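Local atomic coordinates of oxidoreductase (Thermotoga maritima, PDB entry 1ZH8), a protein that binds NADP in a Rossmann-fold domain and probably catalyses the NAD(P)-dependent oxidation of an alcohol group, or the reverse reduction, in its substrate. Residues N141-P146 with P313-K318; E112-T117 with G199-A204; F295-Q300 with E304-D309. All blocks are in the same frame, centred on the assembly; numbering follows the deposited sequence.

Interaction 1 of 3, residues N141-P146 with P313-K318. With NAP (NADP nicotinamide-adenine-dinucleotide phosphate), chain D; EDO (1,2-ethanediol), chain E.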
loop_
_atom_site.group_PDB
_atom_site.type_symbol
_atom_site.label_atom_id
_atom_site.label_comp_id
_atom_site.label_asym_id
_atom_site.label_seq_id
_atom_site.Cartn_x
_atom_site.Cartn_y
_atom_site.Cartn_z
ATOM N N ASN A 141 -12.660 7.758 -20.076
ATOM C CA ASN A 141 -11.622 8.541 -20.749
ATOM C C ASN A 141 -10.186 8.153 -20.341
ATOM O O ASN A 141 -9.260 8.315 -21.130
ATOM C CB ASN A 141 -11.868 10.038 -20.593
ATOM C CG ASN A 141 -11.828 10.463 -19.156
ATOM O OD1 ASN A 141 -12.668 10.050 -18.349
ATOM N ND2 ASN A 141 -10.833 11.235 -18.811
ATOM N N PHE A 142 -10.001 7.596 -19.148
ATOM C CA PHE A 142 -8.666 7.092 -18.744
ATOM C C PHE A 142 -8.085 6.027 -19.689
ATOM O O PHE A 142 -6.876 5.833 -19.721
ATOM C CB PHE A 142 -8.654 6.589 -17.285
ATOM C CG PHE A 142 -8.407 7.681 -16.249
ATOM C CD1 PHE A 142 -9.063 8.917 -16.326
ATOM C CD2 PHE A 142 -7.515 7.459 -15.190
ATOM C CE1 PHE A 142 -8.826 9.939 -15.364
ATOM C CE2 PHE A 142 -7.256 8.467 -14.224
ATOM C CZ PHE A 142 -7.922 9.711 -14.312
ATOM N N ARG A 143 -8.931 5.347 -20.464
ATOM C CA ARG A 143 -8.444 4.433 -21.508
ATOM C C ARG A 143 -7.839 5.149 -22.703
ATOM O O ARG A 143 -7.357 4.516 -23.646
ATOM C CB ARG A 143 -9.567 3.534 -22.004
ATOM C CG ARG A 143 -9.414 2.136 -21.568
ATOM C CD ARG A 143 -10.730 1.419 -21.699
ATOM N NE ARG A 143 -10.877 0.747 -20.445
ATOM C CZ ARG A 143 -11.985 0.647 -19.745
ATOM N NH1 ARG A 143 -13.129 1.144 -20.172
ATOM N NH2 ARG A 143 -11.923 0.012 -18.595
ATOM N N HIS A 144 -7.886 6.473 -22.675
ATOM C CA HIS A 144 -7.419 7.237 -23.816
ATOM C C HIS A 144 -6.369 8.235 -23.394
ATOM O O HIS A 144 -6.074 9.147 -24.164
ATOM C CB HIS A 144 -8.589 7.980 -24.459
ATOM C CG HIS A 144 -9.707 7.089 -24.900
ATOM N ND1 HIS A 144 -9.832 6.640 -26.198
ATOM C CD2 HIS A 144 -10.760 6.579 -24.223
ATOM C CE1 HIS A 144 -10.913 5.888 -26.301
ATOM N NE2 HIS A 144 -11.497 5.841 -25.118
ATOM N N VAL A 145 -5.826 8.074 -22.179
ATOM C CA VAL A 145 -4.842 9.019 -21.648
ATOM C C VAL A 145 -3.424 8.579 -22.092
ATOM O O VAL A 145 -2.999 7.472 -21.790
ATOM C CB VAL A 145 -4.999 9.203 -20.086
ATOM C CG1 VAL A 145 -3.845 10.010 -19.479
ATOM C CG2 VAL A 145 -6.371 9.870 -19.711
ATOM N N PRO A 146 -2.701 9.422 -22.839
ATOM C CA PRO A 146 -1.440 8.912 -23.434
ATOM C C PRO A 146 -0.382 8.423 -22.435
ATOM O O PRO A 146 0.311 7.447 -22.719
ATOM C CB PRO A 146 -0.918 10.093 -24.258
ATOM C CG PRO A 146 -1.656 11.298 -23.732
ATOM C CD PRO A 146 -2.981 10.817 -23.227
ATOM N N PRO A 313 -18.642 -1.906 -23.042
ATOM C CA PRO A 313 -19.365 -2.080 -21.770
ATOM C C PRO A 313 -18.721 -3.114 -20.822
ATOM O O PRO A 313 -18.694 -2.890 -19.612
ATOM C CB PRO A 313 -20.767 -2.537 -22.225
ATOM C CG PRO A 313 -20.938 -1.889 -23.553
ATOM C CD PRO A 313 -19.555 -1.978 -24.201
ATOM N N VAL A 314 -18.218 -4.221 -21.373
ATOM C CA VAL A 314 -17.557 -5.280 -20.612
ATOM C C VAL A 314 -16.348 -4.727 -19.858
ATOM O O VAL A 314 -16.127 -5.050 -18.686
ATOM C CB VAL A 314 -17.154 -6.470 -21.559
ATOM C CG1 VAL A 314 -16.306 -7.526 -20.852
ATOM C CG2 VAL A 314 -18.403 -7.140 -22.130
ATOM N N GLN A 315 -15.578 -3.864 -20.519
ATOM C CA GLN A 315 -14.407 -3.219 -19.888
ATOM C C GLN A 315 -14.826 -2.370 -18.699
ATOM O O GLN A 315 -14.167 -2.375 -17.647
ATOM C CB GLN A 315 -13.643 -2.345 -20.894
ATOM C CG GLN A 315 -12.848 -3.111 -21.960
ATOM C CD GLN A 315 -11.732 -3.914 -21.338
ATOM O OE1 GLN A 315 -10.914 -3.376 -20.586
ATOM N NE2 GLN A 315 -11.717 -5.229 -21.603
ATOM N N ALA A 316 -15.932 -1.648 -18.863
ATOM C CA ALA A 316 -16.365 -0.708 -17.836
ATOM C C ALA A 316 -16.904 -1.504 -16.668
ATOM O O ALA A 316 -16.744 -1.118 -15.507
ATOM C CB ALA A 316 -17.426 0.225 -18.372
ATOM N N LEU A 317 -17.526 -2.638 -16.982
ATOM C CA LEU A 317 -18.076 -3.474 -15.942
ATOM C C LEU A 317 -16.922 -4.007 -15.086
ATOM O O LEU A 317 -17.002 -4.013 -13.858
ATOM C CB LEU A 317 -18.936 -4.590 -16.533
ATOM C CG LEU A 317 -19.704 -5.379 -15.463
ATOM C CD1 LEU A 317 -20.744 -4.516 -14.813
ATOM C CD2 LEU A 317 -20.343 -6.659 -16.027
ATOM N N LYS A 318 -15.841 -4.415 -15.746
ATOM C CA LYS A 318 -14.635 -4.851 -15.030
ATOM C C LYS A 318 -14.024 -3.740 -14.172
ATOM O O LYS A 318 -13.538 -4.008 -13.079
ATOM C CB LYS A 318 -13.592 -5.442 -15.987
ATOM C CG LYS A 318 -14.035 -6.758 -16.636
ATOM C CD LYS A 318 -13.132 -7.145 -17.822
ATOM C CE LYS A 318 -13.487 -8.568 -18.294
ATOM N NZ LYS A 318 -12.599 -9.080 -19.360
HETATM P PA NAP D . -24.273 16.918 -12.914
HETATM O O1A NAP D . -23.640 18.259 -13.010
HETATM O O2A NAP D . -25.210 16.788 -11.787
HETATM O O5B NAP D . -24.945 16.581 -14.331
HETATM C C5B NAP D . -26.096 15.770 -14.398
HETATM C C4B NAP D . -27.072 16.426 -15.356
HETATM O O4B NAP D . -28.151 15.544 -15.636
HETATM C C3B NAP D . -27.689 17.688 -14.765
HETATM O O3B NAP D . -27.837 18.563 -15.845
HETATM C C2B NAP D . -29.037 17.172 -14.292
HETATM O O2B NAP D . -30.139 18.015 -13.978
HETATM C C1B NAP D . -29.373 16.237 -15.434
HETATM N N9A NAP D . -30.447 15.319 -15.063
HETATM C C8A NAP D . -30.727 14.795 -13.821
HETATM N N7A NAP D . -31.798 13.980 -13.941
HETATM C C5A NAP D . -32.202 13.987 -15.239
HETATM C C6A NAP D . -33.233 13.351 -15.919
HETATM N N6A NAP D . -34.077 12.560 -15.279
HETATM N N1A NAP D . -33.385 13.539 -17.268
HETATM C C2A NAP D . -32.527 14.375 -17.940
HETATM N N3A NAP D . -31.512 15.015 -17.275
HETATM C C4A NAP D . -31.354 14.820 -15.950
HETATM O O3 NAP D . -23.126 15.821 -12.731
HETATM P PN NAP D . -21.894 15.623 -13.745
HETATM O O1N NAP D . -22.037 16.352 -15.045
HETATM O O2N NAP D . -20.764 15.804 -12.844
HETATM O O5D NAP D . -21.938 14.056 -14.117
HETATM C C5D NAP D . -22.779 13.496 -15.110
HETATM C C4D NAP D . -22.137 12.212 -15.632
HETATM O O4D NAP D . -20.834 12.517 -16.117
HETATM C C3D NAP D . -21.958 11.187 -14.508
HETATM O O3D NAP D . -22.259 9.888 -14.963
HETATM C C2D NAP D . -20.496 11.261 -14.142
HETATM O O2D NAP D . -19.989 10.031 -13.667
HETATM C C1D NAP D . -19.873 11.699 -15.459
HETATM N N1N NAP D . -18.622 12.417 -15.229
HETATM C C2N NAP D . -17.484 11.924 -15.799
HETATM C C3N NAP D . -16.255 12.562 -15.607
HETATM C C7N NAP D . -15.046 12.153 -16.411
HETATM O O7N NAP D . -13.844 12.828 -16.126
HETATM N N7N NAP D . -15.115 11.197 -17.358
HETATM C C4N NAP D . -16.205 13.724 -14.824
HETATM C C5N NAP D . -17.380 14.233 -14.254
HETATM C C6N NAP D . -18.591 13.565 -14.464
HETATM P P2B NAP D . -30.474 19.551 -14.328
HETATM O O1X NAP D . -31.129 19.680 -15.687
HETATM O O2X NAP D . -29.222 20.398 -14.329
HETATM O O3X NAP D . -31.427 19.976 -13.232
HETATM C C1 EDO E . -6.595 4.977 -28.883
HETATM O O1 EDO E . -7.301 6.075 -28.268
HETATM C C2 EDO E . -5.134 4.993 -28.435
HETATM O O2 EDO E . -4.493 3.778 -28.845
#
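R143 reaches out of the turn after strand 136-139 and lays its guanidinium group against Q315, in the first turns of helix 313-329. From CB, which points toward the helix, the chain runs through CG to CD and then bends at CG-CD (chi3 -132°), turning the flat end over the glutamine. NE sits 4.1 Å from Q315 OE1. CZ comes down to 3.6 Å from Q315 CB, and this methylene lies over one face of the guanidinium, off toward its rim. NH1 is equally near that CB and has A316 N obliquely beyond it. NH2 ends 3.4 Å from the Q315 carbonyl O, and its firm partner is D319 OD2, a salt bridge to the same helix one turn further on. The guanidinium and amide planes stand 85° apart, and Q315 OE1 turns to R208 NH2 for its hydrogen bond. On the other side of the turn, N141 OD1 accepts a hydrogen bond of 2.9 Å from the carboxamide N7N of NADP, while N141 ND2 is bound to S290 OG. Across the two segments, then, the contact is mostly a methylene against a cationic face. D319 probably balances much of the arginine's charge, with a second arginine, R208, close by, and the salt bridge ties the cofactor-binding turn to helix 313-329.

Interaction 2 of 3, residues E112-T117 with G199-A204. With NAP (NADP nicotinamide-adenine-dinucleotide phosphate), chain D.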
loop_
_atom_site.group_PDB
_atom_site.type_symbol
_atom_site.label_atom_id
_atom_site.label_comp_id
_atom_site.label_asym_id
_atom_site.label_seq_id
_atom_site.Cartn_x
_atom_site.Cartn_y
_atom_site.Cartn_z
ATOM N N GLU A 112 -21.486 8.079 -20.041
ATOM C CA GLU A 112 -20.422 8.327 -19.090
ATOM C C GLU A 112 -20.233 7.176 -18.112
ATOM O O GLU A 112 -21.163 6.415 -17.837
ATOM C CB GLU A 112 -20.661 9.646 -18.332
ATOM C CG GLU A 112 -20.018 10.846 -18.990
ATOM C CD GLU A 112 -18.493 10.781 -18.940
ATOM O OE1 GLU A 112 -17.944 9.886 -18.254
ATOM O OE2 GLU A 112 -17.836 11.599 -19.609
ATOM N N LYS A 113 -19.012 7.062 -17.600
ATOM C CA LYS A 113 -18.723 6.151 -16.510
ATOM C C LYS A 113 -19.350 6.725 -15.244
ATOM O O LYS A 113 -19.666 7.911 -15.209
ATOM C CB LYS A 113 -17.202 6.001 -16.330
ATOM C CG LYS A 113 -16.359 7.283 -16.525
ATOM C CD LYS A 113 -16.715 8.441 -15.559
ATOM C CE LYS A 113 -16.409 8.091 -14.122
ATOM N NZ LYS A 113 -16.916 9.084 -13.167
ATOM N N PRO A 114 -19.553 5.896 -14.205
ATOM C CA PRO A 114 -19.449 4.424 -14.206
ATOM C C PRO A 114 -20.528 3.805 -15.087
ATOM O O PRO A 114 -21.580 4.433 -15.291
ATOM C CB PRO A 114 -19.683 4.049 -12.733
ATOM C CG PRO A 114 -19.436 5.375 -11.946
ATOM C CD PRO A 114 -19.882 6.443 -12.873
ATOM N N ILE A 115 -20.274 2.595 -15.601
ATOM C CA ILE A 115 -21.266 1.889 -16.379
ATOM C C ILE A 115 -22.654 1.920 -15.702
ATOM O O ILE A 115 -23.648 2.205 -16.365
ATOM C CB ILE A 115 -20.822 0.452 -16.735
ATOM C CG1 ILE A 115 -21.798 -0.186 -17.730
ATOM C CG2 ILE A 115 -20.663 -0.408 -15.490
ATOM C CD1 ILE A 115 -21.501 -1.662 -18.052
ATOM N N SER A 116 -22.718 1.647 -14.400
ATOM C CA SER A 116 -23.971 1.714 -13.639
ATOM C C SER A 116 -23.680 1.827 -12.139
ATOM O O SER A 116 -22.542 2.070 -11.763
ATOM C CB SER A 116 -24.871 0.513 -13.917
ATOM O OG SER A 116 -26.155 0.729 -13.364
ATOM N N THR A 117 -24.697 1.644 -11.301
ATOM C CA THR A 117 -24.592 1.941 -9.885
ATOM C C THR A 117 -23.864 0.839 -9.139
ATOM O O THR A 117 -23.339 1.063 -8.040
ATOM C CB THR A 117 -25.991 2.083 -9.248
ATOM O OG1 THR A 117 -26.747 0.904 -9.548
ATOM C CG2 THR A 117 -26.727 3.303 -9.801
ATOM N N GLY A 199 -14.854 8.139 -8.946
ATOM C CA GLY A 199 -13.498 8.328 -9.420
ATOM C C GLY A 199 -12.719 7.034 -9.547
ATOM O O GLY A 199 -11.740 6.976 -10.275
ATOM N N GLY A 200 -13.142 5.988 -8.842
ATOM C CA GLY A 200 -12.393 4.719 -8.831
ATOM C C GLY A 200 -12.352 3.971 -10.158
ATOM O O GLY A 200 -11.293 3.411 -10.531
ATOM N N VAL A 201 -13.474 3.958 -10.890
ATOM C CA VAL A 201 -13.479 3.336 -12.215
ATOM C C VAL A 201 -12.334 3.868 -13.137
ATOM O O VAL A 201 -11.692 3.097 -13.837
ATOM C CB VAL A 201 -14.890 3.321 -12.867
ATOM C CG1 VAL A 201 -15.833 2.484 -12.004
ATOM C CG2 VAL A 201 -15.453 4.746 -13.071
ATOM N N HIS A 202 -12.041 5.166 -13.079
ATOM C CA HIS A 202 -10.879 5.718 -13.802
ATOM C C HIS A 202 -9.582 5.002 -13.446
ATOM O O HIS A 202 -8.837 4.546 -14.330
ATOM C CB HIS A 202 -10.686 7.204 -13.495
ATOM C CG HIS A 202 -11.779 8.066 -14.017
ATOM N ND1 HIS A 202 -12.126 8.098 -15.352
ATOM C CD2 HIS A 202 -12.607 8.930 -13.389
ATOM C CE1 HIS A 202 -13.123 8.949 -15.522
ATOM N NE2 HIS A 202 -13.435 9.466 -14.346
ATOM N N HIS A 203 -9.314 4.908 -12.148
ATOM C CA HIS A 203 -8.100 4.267 -11.680
ATOM C C HIS A 203 -8.028 2.764 -12.047
ATOM O O HIS A 203 -6.970 2.275 -12.470
ATOM C CB HIS A 203 -7.914 4.557 -10.190
ATOM C CG HIS A 203 -8.231 5.984 -9.819
ATOM N ND1 HIS A 203 -9.003 6.320 -8.725
ATOM C CD2 HIS A 203 -7.940 7.155 -10.442
ATOM C CE1 HIS A 203 -9.147 7.634 -8.673
ATOM N NE2 HIS A 203 -8.510 8.166 -9.701
ATOM N N ALA A 204 -9.139 2.038 -11.941
ATOM C CA ALA A 204 -9.146 0.634 -12.346
ATOM C C ALA A 204 -8.883 0.527 -13.847
ATOM O O ALA A 204 -8.137 -0.361 -14.312
ATOM C CB ALA A 204 -10.484 -0.024 -11.984
HETATM P PA NAP D . -24.273 16.918 -12.914
HETATM O O1A NAP D . -23.640 18.259 -13.010
HETATM O O2A NAP D . -25.210 16.788 -11.787
HETATM O O5B NAP D . -24.945 16.581 -14.331
HETATM C C5B NAP D . -26.096 15.770 -14.398
HETATM C C4B NAP D . -27.072 16.426 -15.356
HETATM O O4B NAP D . -28.151 15.544 -15.636
HETATM C C3B NAP D . -27.689 17.688 -14.765
HETATM O O3B NAP D . -27.837 18.563 -15.845
HETATM C C2B NAP D . -29.037 17.172 -14.292
HETATM O O2B NAP D . -30.139 18.015 -13.978
HETATM C C1B NAP D . -29.373 16.237 -15.434
HETATM N N9A NAP D . -30.447 15.319 -15.063
HETATM C C8A NAP D . -30.727 14.795 -13.821
HETATM N N7A NAP D . -31.798 13.980 -13.941
HETATM C C5A NAP D . -32.202 13.987 -15.239
HETATM C C6A NAP D . -33.233 13.351 -15.919
HETATM N N6A NAP D . -34.077 12.560 -15.279
HETATM N N1A NAP D . -33.385 13.539 -17.268
HETATM C C2A NAP D . -32.527 14.375 -17.940
HETATM N N3A NAP D . -31.512 15.015 -17.275
HETATM C C4A NAP D . -31.354 14.820 -15.950
HETATM O O3 NAP D . -23.126 15.821 -12.731
HETATM P PN NAP D . -21.894 15.623 -13.745
HETATM O O1N NAP D . -22.037 16.352 -15.045
HETATM O O2N NAP D . -20.764 15.804 -12.844
HETATM O O5D NAP D . -21.938 14.056 -14.117
HETATM C C5D NAP D . -22.779 13.496 -15.110
HETATM C C4D NAP D . -22.137 12.212 -15.632
HETATM O O4D NAP D . -20.834 12.517 -16.117
HETATM C C3D NAP D . -21.958 11.187 -14.508
HETATM O O3D NAP D . -22.259 9.888 -14.963
HETATM C C2D NAP D . -20.496 11.261 -14.142
HETATM O O2D NAP D . -19.989 10.031 -13.667
HETATM C C1D NAP D . -19.873 11.699 -15.459
HETATM N N1N NAP D . -18.622 12.417 -15.229
HETATM C C2N NAP D . -17.484 11.924 -15.799
HETATM C C3N NAP D . -16.255 12.562 -15.607
HETATM C C7N NAP D . -15.046 12.153 -16.411
HETATM O O7N NAP D . -13.844 12.828 -16.126
HETATM N N7N NAP D . -15.115 11.197 -17.358
HETATM C C4N NAP D . -16.205 13.724 -14.824
HETATM C C5N NAP D . -17.380 14.233 -14.254
HETATM C C6N NAP D . -18.591 13.565 -14.464
HETATM P P2B NAP D . -30.474 19.551 -14.328
HETATM O O1X NAP D . -31.129 19.680 -15.687
HETATM O O2X NAP D . -29.222 20.398 -14.329
HETATM O O3X NAP D . -31.427 19.976 -13.232
#
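K113 meets V201 and H202 where the Glu-Lys-Pro sequence of the GFO/IDH/MocA family, at the end of a Rossmann strand, faces helix 195-211. A cis peptide bond precedes P114. The lysine is coiled: CG takes the position between the backbone N and carbonyl carbon (chi1 38°), and two more bends in the same sense follow before CE and NZ. This folding sets CE 3.6 Å from V201 CG2 and brings it obliquely to 3.3 Å from H202 NE2, the two side chains crossing at about a right angle. NZ forms a salt bridge with D198 OD1 and donates to the ribose O2D of NADP. V201 CG2 also touches the P114 ring, at 4.2 Å from its CG. H202 turns its edge to the cofactor, with N7N near the ring plane and 3.5 Å from CE1, and its ND1 is held by E140. E112 bends back at CB-CG, so that OE1 accepts from N7N in a nearly straight bond (3.2 Å, 171°), while OE2 pairs with H34. With an alanine at E112 the carboxamide would probably lose one of its acceptors and turn more easily, and H34 would lose its hydrogen-bond mate. The ribose hydroxyl is gripped twice by one residue: besides accepting from K113 NZ, O2D donates to the K113 carbonyl O at 2.6 Å.

Interaction 3 of 3, residues F295-Q300 with E304-D309; sequences FEDFYQ and EGKPND
D297 swings CG opposite its backbone N (chi1 -176°) and so brings its carboxylate, from the side of the helix, to the amino end of K306. The lysine comes the other way, stretched straight from CB to CE and kinked only about CD-CE (chi4 -64°), which drops NZ onto D297 OD1. That salt bridge is 2.8 Å long and uses the syn lone pair of OD1. The other oxygen, OD2, takes a hydrogen bond from a water at 2.9 Å, and the same water donates to N308 OD1; Y137 OH also binds OD2, so both carboxylate oxygens have partners. Nearer the backbone, the aliphatic part of K306 runs over Q300, with the two CB atoms 4.0 Å apart. E304, extended beyond CG, brings OE2 to the edge of the Y299 ring, 3.8 Å from CE2, with carboxylate and ring nearly perpendicular. The Y299 hydroxyl itself is tied to R17 O. The backbone closes around one carbonyl: Q300 O accepts from E304 N and from K306 N, each at 3.0 Å and from opposite faces of its plane. Between these two donors the chain reverses at G305, whose positive phi (61°) suits a glycine. Helix 290-303 ends here in a turn through a left-handed glycine, G305, as many helix C-termini do, with its carbonyl at Q300 taken up by the chain beyond the helix.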
loop_
_atom_site.group_PDB
_atom_site.type_symbol
_atom_site.label_atom_id
_atom_site.label_comp_id
_atom_site.label_asym_id
_atom_site.label_seq_id
_atom_site.Cartn_x
_atom_site.Cartn_y
_atom_site.Cartn_z
ATOM N N PHE A 295 -14.289 10.505 -28.215
ATOM C CA PHE A 295 -15.351 10.804 -29.187
ATOM C C PHE A 295 -14.928 10.405 -30.603
ATOM O O PHE A 295 -15.730 9.898 -31.391
ATOM C CB PHE A 295 -15.796 12.267 -29.125
ATOM C CG PHE A 295 -16.888 12.530 -28.112
ATOM C CD1 PHE A 295 -18.198 12.146 -28.363
ATOM C CD2 PHE A 295 -16.603 13.182 -26.910
ATOM C CE1 PHE A 295 -19.218 12.378 -27.422
ATOM C CE2 PHE A 295 -17.603 13.427 -25.966
ATOM C CZ PHE A 295 -18.924 13.021 -26.227
ATOM N N GLU A 296 -13.653 10.603 -30.899
ATOM C CA GLU A 296 -13.078 10.143 -32.137
ATOM C C GLU A 296 -13.254 8.629 -32.242
ATOM O O GLU A 296 -13.661 8.124 -33.290
ATOM C CB GLU A 296 -11.590 10.530 -32.215
ATOM C CG GLU A 296 -11.339 12.026 -32.427
ATOM C CD GLU A 296 -9.843 12.441 -32.423
ATOM O OE1 GLU A 296 -8.944 11.572 -32.322
ATOM O OE2 GLU A 296 -9.570 13.663 -32.525
ATOM N N ASP A 297 -12.971 7.925 -31.148
ATOM C CA ASP A 297 -12.982 6.466 -31.148
ATOM C C ASP A 297 -14.411 5.947 -31.363
ATOM O O ASP A 297 -14.650 5.035 -32.170
ATOM C CB ASP A 297 -12.357 5.934 -29.847
ATOM C CG ASP A 297 -12.256 4.416 -29.811
ATOM O OD1 ASP A 297 -11.587 3.819 -30.670
ATOM O OD2 ASP A 297 -12.829 3.815 -28.894
ATOM N N PHE A 298 -15.354 6.573 -30.663
ATOM C CA PHE A 298 -16.784 6.301 -30.809
ATOM C C PHE A 298 -17.262 6.553 -32.247
ATOM O O PHE A 298 -18.074 5.788 -32.785
ATOM C CB PHE A 298 -17.535 7.184 -29.823
ATOM C CG PHE A 298 -19.022 7.187 -29.979
ATOM C CD1 PHE A 298 -19.776 6.062 -29.667
ATOM C CD2 PHE A 298 -19.681 8.347 -30.380
ATOM C CE1 PHE A 298 -21.186 6.086 -29.766
ATOM C CE2 PHE A 298 -21.069 8.390 -30.478
ATOM C CZ PHE A 298 -21.822 7.255 -30.167
ATOM N N TYR A 299 -16.744 7.610 -32.873
ATOM C CA TYR A 299 -17.073 7.871 -34.255
ATOM C C TYR A 299 -16.632 6.712 -35.139
ATOM O O TYR A 299 -17.343 6.325 -36.069
ATOM C CB TYR A 299 -16.463 9.186 -34.773
ATOM C CG TYR A 299 -16.757 9.375 -36.249
ATOM C CD1 TYR A 299 -17.936 9.985 -36.667
ATOM C CD2 TYR A 299 -15.879 8.887 -37.230
ATOM C CE1 TYR A 299 -18.235 10.128 -38.025
ATOM C CE2 TYR A 299 -16.166 9.024 -38.593
ATOM C CZ TYR A 299 -17.344 9.648 -38.978
ATOM O OH TYR A 299 -17.631 9.797 -40.311
ATOM N N GLN A 300 -15.452 6.177 -34.861
ATOM C CA GLN A 300 -14.871 5.143 -35.713
ATOM C C GLN A 300 -15.615 3.820 -35.507
ATOM O O GLN A 300 -15.802 3.041 -36.459
ATOM C CB GLN A 300 -13.361 5.004 -35.459
ATOM C CG GLN A 300 -12.539 6.105 -36.112
ATOM C CD GLN A 300 -11.053 5.958 -35.862
ATOM O OE1 GLN A 300 -10.601 5.991 -34.721
ATOM N NE2 GLN A 300 -10.282 5.789 -36.934
ATOM N N GLU A 304 -17.207 3.834 -38.973
ATOM C CA GLU A 304 -16.151 3.213 -39.769
ATOM C C GLU A 304 -15.879 1.767 -39.401
ATOM O O GLU A 304 -14.868 1.228 -39.799
ATOM C CB GLU A 304 -14.865 4.041 -39.678
ATOM C CG GLU A 304 -14.929 5.358 -40.463
ATOM C CD GLU A 304 -13.791 6.325 -40.136
ATOM O OE1 GLU A 304 -13.081 6.114 -39.118
ATOM O OE2 GLU A 304 -13.628 7.310 -40.903
ATOM N N GLY A 305 -16.786 1.146 -38.644
ATOM C CA GLY A 305 -16.679 -0.275 -38.250
ATOM C C GLY A 305 -15.472 -0.725 -37.413
ATOM O O GLY A 305 -15.050 -1.886 -37.495
ATOM N N LYS A 306 -14.903 0.179 -36.616
ATOM C CA LYS A 306 -13.824 -0.187 -35.696
ATOM C C LYS A 306 -14.414 -0.984 -34.528
ATOM O O LYS A 306 -15.462 -0.615 -33.993
ATOM C CB LYS A 306 -13.095 1.064 -35.190
ATOM C CG LYS A 306 -11.898 0.783 -34.277
ATOM C CD LYS A 306 -11.138 2.057 -33.896
ATOM C CE LYS A 306 -10.052 1.792 -32.861
ATOM N NZ LYS A 306 -10.599 1.313 -31.559
ATOM N N PRO A 307 -13.774 -2.110 -34.165
ATOM C CA PRO A 307 -14.173 -2.848 -32.968
ATOM C C PRO A 307 -14.193 -1.966 -31.724
ATOM O O PRO A 307 -13.380 -1.039 -31.596
ATOM C CB PRO A 307 -13.085 -3.917 -32.832
ATOM C CG PRO A 307 -12.601 -4.129 -34.196
ATOM C CD PRO A 307 -12.681 -2.787 -34.882
ATOM N N ASN A 308 -15.116 -2.273 -30.812
ATOM C CA ASN A 308 -15.288 -1.500 -29.590
ATOM C C ASN A 308 -14.470 -2.028 -28.394
ATOM O O ASN A 308 -15.029 -2.588 -27.454
ATOM C CB ASN A 308 -16.782 -1.376 -29.247
ATOM C CG ASN A 308 -17.056 -0.288 -28.221
ATOM O OD1 ASN A 308 -16.195 0.545 -27.958
ATOM N ND2 ASN A 308 -18.256 -0.284 -27.643
ATOM N N ASP A 309 -13.154 -1.845 -28.426
ATOM C CA ASP A 309 -12.292 -2.294 -27.325
ATOM C C ASP A 309 -12.354 -1.361 -26.128
ATOM O O ASP A 309 -12.510 -1.817 -24.998
ATOM C CB ASP A 309 -10.826 -2.395 -27.757
ATOM C CG ASP A 309 -10.611 -3.400 -28.862
ATOM O OD1 ASP A 309 -11.612 -3.974 -29.364
ATOM O OD2 ASP A 309 -9.432 -3.616 -29.236
HETATM O O HOH W 1 -13.339 0.962 -28.717
#

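Interactions 1 and 2 lie in the buried middle of the chain, their centres about 8 Å apart, and both reach the nicotinamide end of NADP. They touch directly: H202 packs on N141, and I115 packs on P313 and A316, so helices 195-211 and 313-329 meet the cofactor-binding turns together. Interaction 3 is only partly buried, its centre about 16 Å from that of the chain, and joins helix 290-303 to the loop leading into helix 313-329. It meets interaction 1 through H144 on D297 and Q315 on D309, but does not touch interaction 2. Across the segments, the two inner contacts rely on packing, whereas 295-300 with 304-309 has backbone hydrogen bonds and a salt bridge.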